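Local coordinates for lipolytic enzyme, G-D-S-L family (Bacteroides thetaiotaomicron, PDB 7BR2), which metabolises the drug diltiazem as a gut-bacterial serine esterase of the SGNH/GDSL hydrolase family, at residues T365-F377 with N401-M415. Numbering follows the deposited sequence.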
loop_
_atom_site.group_PDB
_atom_site.type_symbol
_atom_site.label_atom_id
_atom_site.label_comp_id
_atom_site.label_asym_id
_atom_site.label_seq_id
_atom_site.Cartn_x
_atom_site.Cartn_y
_atom_site.Cartn_z
ATOM N N THR A 365 12.769 4.650 9.649
ATOM C CA THR A 365 13.995 4.716 10.460
ATOM C C THR A 365 14.195 3.413 11.223
ATOM O O THR A 365 15.328 2.909 11.340
ATOM C CB THR A 365 13.994 5.911 11.422
ATOM O OG1 THR A 365 13.126 5.668 12.540
ATOM C CG2 THR A 365 13.581 7.180 10.704
ATOM N N PHE A 366 13.091 2.808 11.682
ATOM C CA PHE A 366 13.237 1.483 12.298
ATOM C C PHE A 366 13.735 0.436 11.301
ATOM O O PHE A 366 14.478 -0.486 11.680
ATOM C CB PHE A 366 11.916 1.033 12.933
ATOM C CG PHE A 366 11.656 1.634 14.293
ATOM C CD1 PHE A 366 11.097 2.895 14.417
ATOM C CD2 PHE A 366 11.946 0.913 15.451
ATOM C CE1 PHE A 366 10.850 3.456 15.675
ATOM C CE2 PHE A 366 11.701 1.463 16.713
ATOM C CZ PHE A 366 11.153 2.748 16.818
ATOM N N ARG A 367 13.368 0.574 10.023
ATOM C CA ARG A 367 13.841 -0.376 9.010
ATOM C C ARG A 367 15.345 -0.214 8.749
ATOM O O ARG A 367 16.056 -1.200 8.491
ATOM C CB ARG A 367 13.077 -0.199 7.692
ATOM C CG ARG A 367 11.575 -0.501 7.731
ATOM C CD ARG A 367 11.252 -1.631 8.665
ATOM N NE ARG A 367 11.683 -2.911 8.136
ATOM C CZ ARG A 367 11.917 -3.982 8.881
ATOM N NH1 ARG A 367 12.309 -5.116 8.310
ATOM N NH2 ARG A 367 11.766 -3.908 10.197
ATOM N N GLU A 368 15.841 1.026 8.782
ATOM C CA GLU A 368 17.284 1.256 8.678
ATOM C C GLU A 368 18.013 0.615 9.858
ATOM O O GLU A 368 19.078 -0.014 9.701
ATOM C CB GLU A 368 17.575 2.760 8.615
ATOM C CG GLU A 368 16.990 3.482 7.399
ATOM C CD GLU A 368 17.786 3.239 6.126
ATOM O OE1 GLU A 368 18.978 2.896 6.225
ATOM O OE2 GLU A 368 17.225 3.360 5.020
ATOM N N TYR A 369 17.439 0.741 11.051
ATOM C CA TYR A 369 18.057 0.075 12.192
ATOM C C TYR A 369 18.084 -1.438 11.983
ATOM O O TYR A 369 19.104 -2.091 12.243
ATOM C CB TYR A 369 17.327 0.467 13.479
ATOM C CG TYR A 369 17.565 -0.454 14.655
ATOM C CD1 TYR A 369 18.718 -0.342 15.442
ATOM C CD2 TYR A 369 16.618 -1.418 15.005
ATOM C CE1 TYR A 369 18.931 -1.186 16.534
ATOM C CE2 TYR A 369 16.819 -2.260 16.086
ATOM C CZ TYR A 369 17.978 -2.143 16.852
ATOM O OH TYR A 369 18.157 -2.983 17.934
ATOM N N ALA A 370 16.988 -2.001 11.464
ATOM C CA ALA A 370 16.940 -3.438 11.196
ATOM C C ALA A 370 18.003 -3.861 10.186
ATOM O O ALA A 370 18.566 -4.957 10.297
ATOM C CB ALA A 370 15.546 -3.850 10.710
ATOM N N TRP A 371 18.255 -3.039 9.160
ATOM C CA TRP A 371 19.364 -3.379 8.273
ATOM C C TRP A 371 20.671 -3.413 9.054
ATOM O O TRP A 371 21.481 -4.330 8.888
ATOM C CB TRP A 371 19.512 -2.417 7.095
ATOM C CG TRP A 371 20.663 -2.905 6.237
ATOM C CD1 TRP A 371 20.594 -3.799 5.205
ATOM C CD2 TRP A 371 22.063 -2.602 6.400
ATOM N NE1 TRP A 371 21.842 -4.043 4.704
ATOM C CE2 TRP A 371 22.763 -3.328 5.420
ATOM C CE3 TRP A 371 22.786 -1.783 7.275
ATOM C CZ2 TRP A 371 24.150 -3.261 5.288
ATOM C CZ3 TRP A 371 24.168 -1.721 7.142
ATOM C CH2 TRP A 371 24.831 -2.455 6.157
ATOM N N CYS A 372 20.906 -2.420 9.913
ATOM C CA CYS A 372 22.138 -2.476 10.699
ATOM C C CYS A 372 22.235 -3.797 11.450
ATOM O O CYS A 372 23.291 -4.449 11.463
ATOM C CB CYS A 372 22.215 -1.284 11.662
ATOM S SG CYS A 372 22.528 0.264 10.775
ATOM N N GLN A 373 21.108 -4.264 11.975
ATOM C CA GLN A 373 21.160 -5.443 12.831
ATOM C C GLN A 373 21.371 -6.717 12.023
ATOM O O GLN A 373 22.252 -7.518 12.347
ATOM C CB GLN A 373 19.894 -5.543 13.692
ATOM C CG GLN A 373 19.894 -4.573 14.888
ATOM C CD GLN A 373 21.051 -4.807 15.875
ATOM O OE1 GLN A 373 21.765 -5.800 15.783
ATOM N NE2 GLN A 373 21.215 -3.893 16.837
ATOM N N PHE A 374 20.557 -6.944 10.987
ATOM C CA PHE A 374 20.629 -8.214 10.271
ATOM C C PHE A 374 21.554 -8.179 9.054
ATOM O O PHE A 374 22.120 -9.217 8.683
ATOM C CB PHE A 374 19.220 -8.653 9.863
ATOM C CG PHE A 374 18.322 -8.871 11.031
ATOM C CD1 PHE A 374 18.357 -10.058 11.738
ATOM C CD2 PHE A 374 17.454 -7.870 11.454
ATOM C CE1 PHE A 374 17.531 -10.243 12.843
ATOM C CE2 PHE A 374 16.627 -8.047 12.548
ATOM C CZ PHE A 374 16.668 -9.234 13.248
ATOM N N GLY A 375 21.748 -7.019 8.441
ATOM C CA GLY A 375 22.659 -6.896 7.328
ATOM C C GLY A 375 24.105 -6.663 7.712
ATOM O O GLY A 375 24.972 -6.732 6.838
ATOM N N PHE A 376 24.402 -6.392 8.992
ATOM C CA PHE A 376 25.798 -6.277 9.414
ATOM C C PHE A 376 26.084 -6.988 10.740
ATOM O O PHE A 376 26.967 -7.851 10.799
ATOM C CB PHE A 376 26.230 -4.812 9.509
ATOM C CG PHE A 376 27.601 -4.637 10.069
ATOM C CD1 PHE A 376 28.719 -4.940 9.303
ATOM C CD2 PHE A 376 27.786 -4.175 11.364
ATOM C CE1 PHE A 376 29.995 -4.785 9.816
ATOM C CE2 PHE A 376 29.060 -4.014 11.879
ATOM C CZ PHE A 376 30.169 -4.320 11.101
ATOM N N PHE A 377 25.355 -6.646 11.810
ATOM C CA PHE A 377 25.759 -7.098 13.144
ATOM C C PHE A 377 25.563 -8.594 13.346
ATOM O O PHE A 377 26.354 -9.215 14.060
ATOM C CB PHE A 377 25.011 -6.316 14.229
ATOM C CG PHE A 377 25.561 -4.951 14.448
ATOM C CD1 PHE A 377 26.869 -4.794 14.876
ATOM C CD2 PHE A 377 24.791 -3.822 14.220
ATOM C CE1 PHE A 377 27.412 -3.535 15.060
ATOM C CE2 PHE A 377 25.326 -2.550 14.412
ATOM C CZ PHE A 377 26.639 -2.409 14.833
ATOM N N ASN A 401 32.805 -0.297 4.119
ATOM C CA ASN A 401 31.380 -0.632 4.020
ATOM C C ASN A 401 30.603 0.679 3.875
ATOM O O ASN A 401 30.190 1.279 4.872
ATOM C CB ASN A 401 30.894 -1.434 5.223
ATOM C CG ASN A 401 29.518 -2.069 5.003
ATOM O OD1 ASN A 401 28.689 -1.549 4.258
ATOM N ND2 ASN A 401 29.290 -3.217 5.630
ATOM N N MET A 402 30.424 1.114 2.623
ATOM C CA MET A 402 29.780 2.397 2.359
ATOM C C MET A 402 28.409 2.462 3.015
ATOM O O MET A 402 28.076 3.442 3.692
ATOM C CB MET A 402 29.622 2.600 0.848
ATOM C CG MET A 402 29.731 4.034 0.346
ATOM S SD MET A 402 31.222 4.878 0.896
ATOM C CE MET A 402 32.271 4.616 -0.535
ATOM N N TRP A 403 27.636 1.385 2.897
ATOM C CA TRP A 403 26.268 1.402 3.393
ATOM C C TRP A 403 26.241 1.496 4.909
ATOM O O TRP A 403 25.435 2.242 5.473
ATOM C CB TRP A 403 25.546 0.147 2.900
ATOM C CG TRP A 403 24.059 0.200 2.962
ATOM C CD1 TRP A 403 23.247 -0.443 3.844
ATOM C CD2 TRP A 403 23.204 0.946 2.097
ATOM N NE1 TRP A 403 21.934 -0.149 3.577
ATOM C CE2 TRP A 403 21.883 0.704 2.507
ATOM C CE3 TRP A 403 23.429 1.795 1.012
ATOM C CZ2 TRP A 403 20.791 1.280 1.872
ATOM C CZ3 TRP A 403 22.346 2.367 0.386
ATOM C CH2 TRP A 403 21.043 2.108 0.816
ATOM N N LEU A 404 27.150 0.788 5.583
ATOM C CA LEU A 404 27.201 0.869 7.037
ATOM C C LEU A 404 27.649 2.249 7.495
ATOM O O LEU A 404 27.092 2.797 8.450
ATOM C CB LEU A 404 28.127 -0.215 7.603
ATOM C CG LEU A 404 28.194 -0.377 9.127
ATOM C CD1 LEU A 404 26.915 -0.978 9.679
ATOM C CD2 LEU A 404 29.393 -1.196 9.535
ATOM N N LYS A 405 28.608 2.857 6.786
ATOM C CA LYS A 405 29.036 4.201 7.154
ATOM C C LYS A 405 27.901 5.195 6.982
ATOM O O LYS A 405 27.777 6.138 7.766
ATOM C CB LYS A 405 30.225 4.651 6.304
ATOM C CG LYS A 405 30.848 5.960 6.796
ATOM C CD LYS A 405 32.006 6.430 5.936
ATOM C CE LYS A 405 32.906 7.338 6.748
ATOM N NZ LYS A 405 33.969 7.975 5.931
ATOM N N GLY A 406 27.068 5.010 5.959
ATOM C CA GLY A 406 25.931 5.897 5.797
ATOM C C GLY A 406 24.918 5.806 6.920
ATOM O O GLY A 406 24.193 6.771 7.170
ATOM N N ARG A 407 24.876 4.687 7.629
ATOM C CA ARG A 407 23.923 4.500 8.710
ATOM C C ARG A 407 24.521 4.610 10.104
ATOM O O ARG A 407 23.811 4.337 11.074
ATOM C CB ARG A 407 23.178 3.173 8.554
ATOM C CG ARG A 407 22.153 3.203 7.434
ATOM C CD ARG A 407 22.480 2.361 6.239
ATOM N NE ARG A 407 21.554 2.699 5.167
ATOM C CZ ARG A 407 21.747 3.695 4.307
ATOM N NH1 ARG A 407 22.838 4.435 4.387
ATOM N NH2 ARG A 407 20.853 3.946 3.363
ATOM N N ARG A 408 25.801 4.974 10.243
ATOM C CA ARG A 408 26.403 5.009 11.573
ATOM C C ARG A 408 25.728 6.037 12.482
ATOM O O ARG A 408 25.581 5.802 13.685
ATOM C CB ARG A 408 27.905 5.281 11.507
ATOM C CG ARG A 408 28.501 5.381 12.916
ATOM C CD ARG A 408 30.016 5.275 12.956
ATOM N NE ARG A 408 30.650 6.127 11.964
ATOM C CZ ARG A 408 31.967 6.275 11.857
ATOM N NH1 ARG A 408 32.769 5.616 12.688
ATOM N NH2 ARG A 408 32.479 7.077 10.926
ATOM N N ASP A 409 25.390 7.213 11.958
ATOM C CA ASP A 409 24.722 8.211 12.791
ATOM C C ASP A 409 23.360 7.692 13.274
ATOM O O ASP A 409 23.038 7.712 14.485
ATOM C CB ASP A 409 24.579 9.514 11.994
ATOM C CG ASP A 409 23.979 10.637 12.814
ATOM O OD1 ASP A 409 24.431 10.829 13.958
ATOM O OD2 ASP A 409 23.065 11.333 12.321
ATOM N N LEU A 410 22.565 7.174 12.334
ATOM C CA LEU A 410 21.286 6.596 12.690
ATOM C C LEU A 410 21.471 5.468 13.692
ATOM O O LEU A 410 20.709 5.369 14.653
ATOM C CB LEU A 410 20.551 6.105 11.437
ATOM C CG LEU A 410 19.151 5.496 11.662
ATOM C CD1 LEU A 410 18.195 5.905 10.533
ATOM C CD2 LEU A 410 19.184 3.964 11.819
ATOM N N TYR A 411 22.480 4.609 13.498
ATOM C CA TYR A 411 22.636 3.504 14.440
ATOM C C TYR A 411 23.033 4.005 15.824
ATOM O O TYR A 411 22.617 3.430 16.838
ATOM C CB TYR A 411 23.652 2.471 13.948
ATOM C CG TYR A 411 23.822 1.372 14.977
ATOM C CD1 TYR A 411 22.861 0.388 15.125
ATOM C CD2 TYR A 411 24.927 1.346 15.830
ATOM C CE1 TYR A 411 22.993 -0.607 16.082
ATOM C CE2 TYR A 411 25.074 0.346 16.793
ATOM C CZ TYR A 411 24.104 -0.623 16.915
ATOM O OH TYR A 411 24.234 -1.613 17.863
ATOM N N SER A 412 23.853 5.061 15.890
ATOM C CA SER A 412 24.267 5.607 17.180
ATOM C C SER A 412 23.075 6.158 17.946
ATOM O O SER A 412 23.083 6.176 19.185
ATOM C CB SER A 412 25.360 6.675 16.985
ATOM O OG SER A 412 24.858 7.923 16.540
ATOM N N LYS A 413 22.033 6.584 17.228
ATOM C CA LYS A 413 20.788 6.926 17.919
ATOM C C LYS A 413 19.934 5.684 18.224
ATOM O O LYS A 413 19.489 5.485 19.360
ATOM C CB LYS A 413 19.981 7.919 17.079
ATOM C CG LYS A 413 20.806 9.080 16.532
ATOM C CD LYS A 413 19.995 9.925 15.551
ATOM C CE LYS A 413 20.884 10.783 14.642
ATOM N NZ LYS A 413 20.196 11.121 13.339
ATOM N N MET A 414 19.680 4.846 17.231
ATOM C CA MET A 414 18.675 3.801 17.400
ATOM C C MET A 414 19.162 2.611 18.210
ATOM O O MET A 414 18.333 1.791 18.621
ATOM C CB MET A 414 18.169 3.348 16.024
ATOM C CG MET A 414 17.344 4.401 15.311
ATOM S SD MET A 414 15.715 4.676 16.111
ATOM C CE MET A 414 14.780 3.324 15.379
ATOM N N MET A 415 20.467 2.506 18.485
ATOM C CA MET A 415 20.957 1.429 19.336
ATOM C C MET A 415 20.451 1.552 20.774
ATOM O O MET A 415 20.488 0.563 21.509
ATOM C CB MET A 415 22.491 1.396 19.329
ATOM C CG MET A 415 23.131 2.586 20.088
ATOM S SD MET A 415 24.930 2.549 20.161
ATOM C CE MET A 415 25.202 1.094 21.162
HETATM O O HOH W 1 24.057 -4.605 17.814
#
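Y411 drops into the surface of helix 365-377 as a knob, held among Y369, C372, Q373 and F377. F377 CE2 comes over one face of its ring, 3.4 Å from Y411 CZ, with the two ring planes 40° apart, while M415 CB lies over the opposite face. Y411 CG stands anti to the backbone N (chi1 178°), which carries the phenol past C372 to the Q373 amide; there one water accepts from Q373 NE2 and bonds Y411 OH at 3.0 Å.

Toward 401-406, L404 sets CD2 squarely over the centre of the F376 ring, 3.5 Å from its centroid, and lays CD1 at the edge of W371. W403 turns the CD1/NE1 edge of its indole onto a face of W371 in a T-shaped pair, planes at 79°. The R407 guanidinium covers a face of W403, and R407 NE reaches E368 OE1 at 2.8 Å in a salt bridge; R364 holds the other carboxylate oxygen. At the far end, M414 bends at chi2 and chi3 to place CE over the F366 ring, 3.6 Å from its centroid, a CH-pi contact, with SD farther above the same face as a Met-aromatic contact. N386 bonds Y369 OH and, weakly, Y411 OH, and F384 N donates to Q373 OE1, so the tyrosine hydroxyls and this glutamine are tied to the connecting segment.

Helix 408-414 runs across segment 365-377, the C-terminal part of long helix 344-377, nearly at right angles, the two segment axes 9.7 Å apart at closest. Helix 388-397 packs M394 against L404, Y411 and F377, helix 417-437 meets F366 and Y369, and R367 pairs with D74 of helix 64-75.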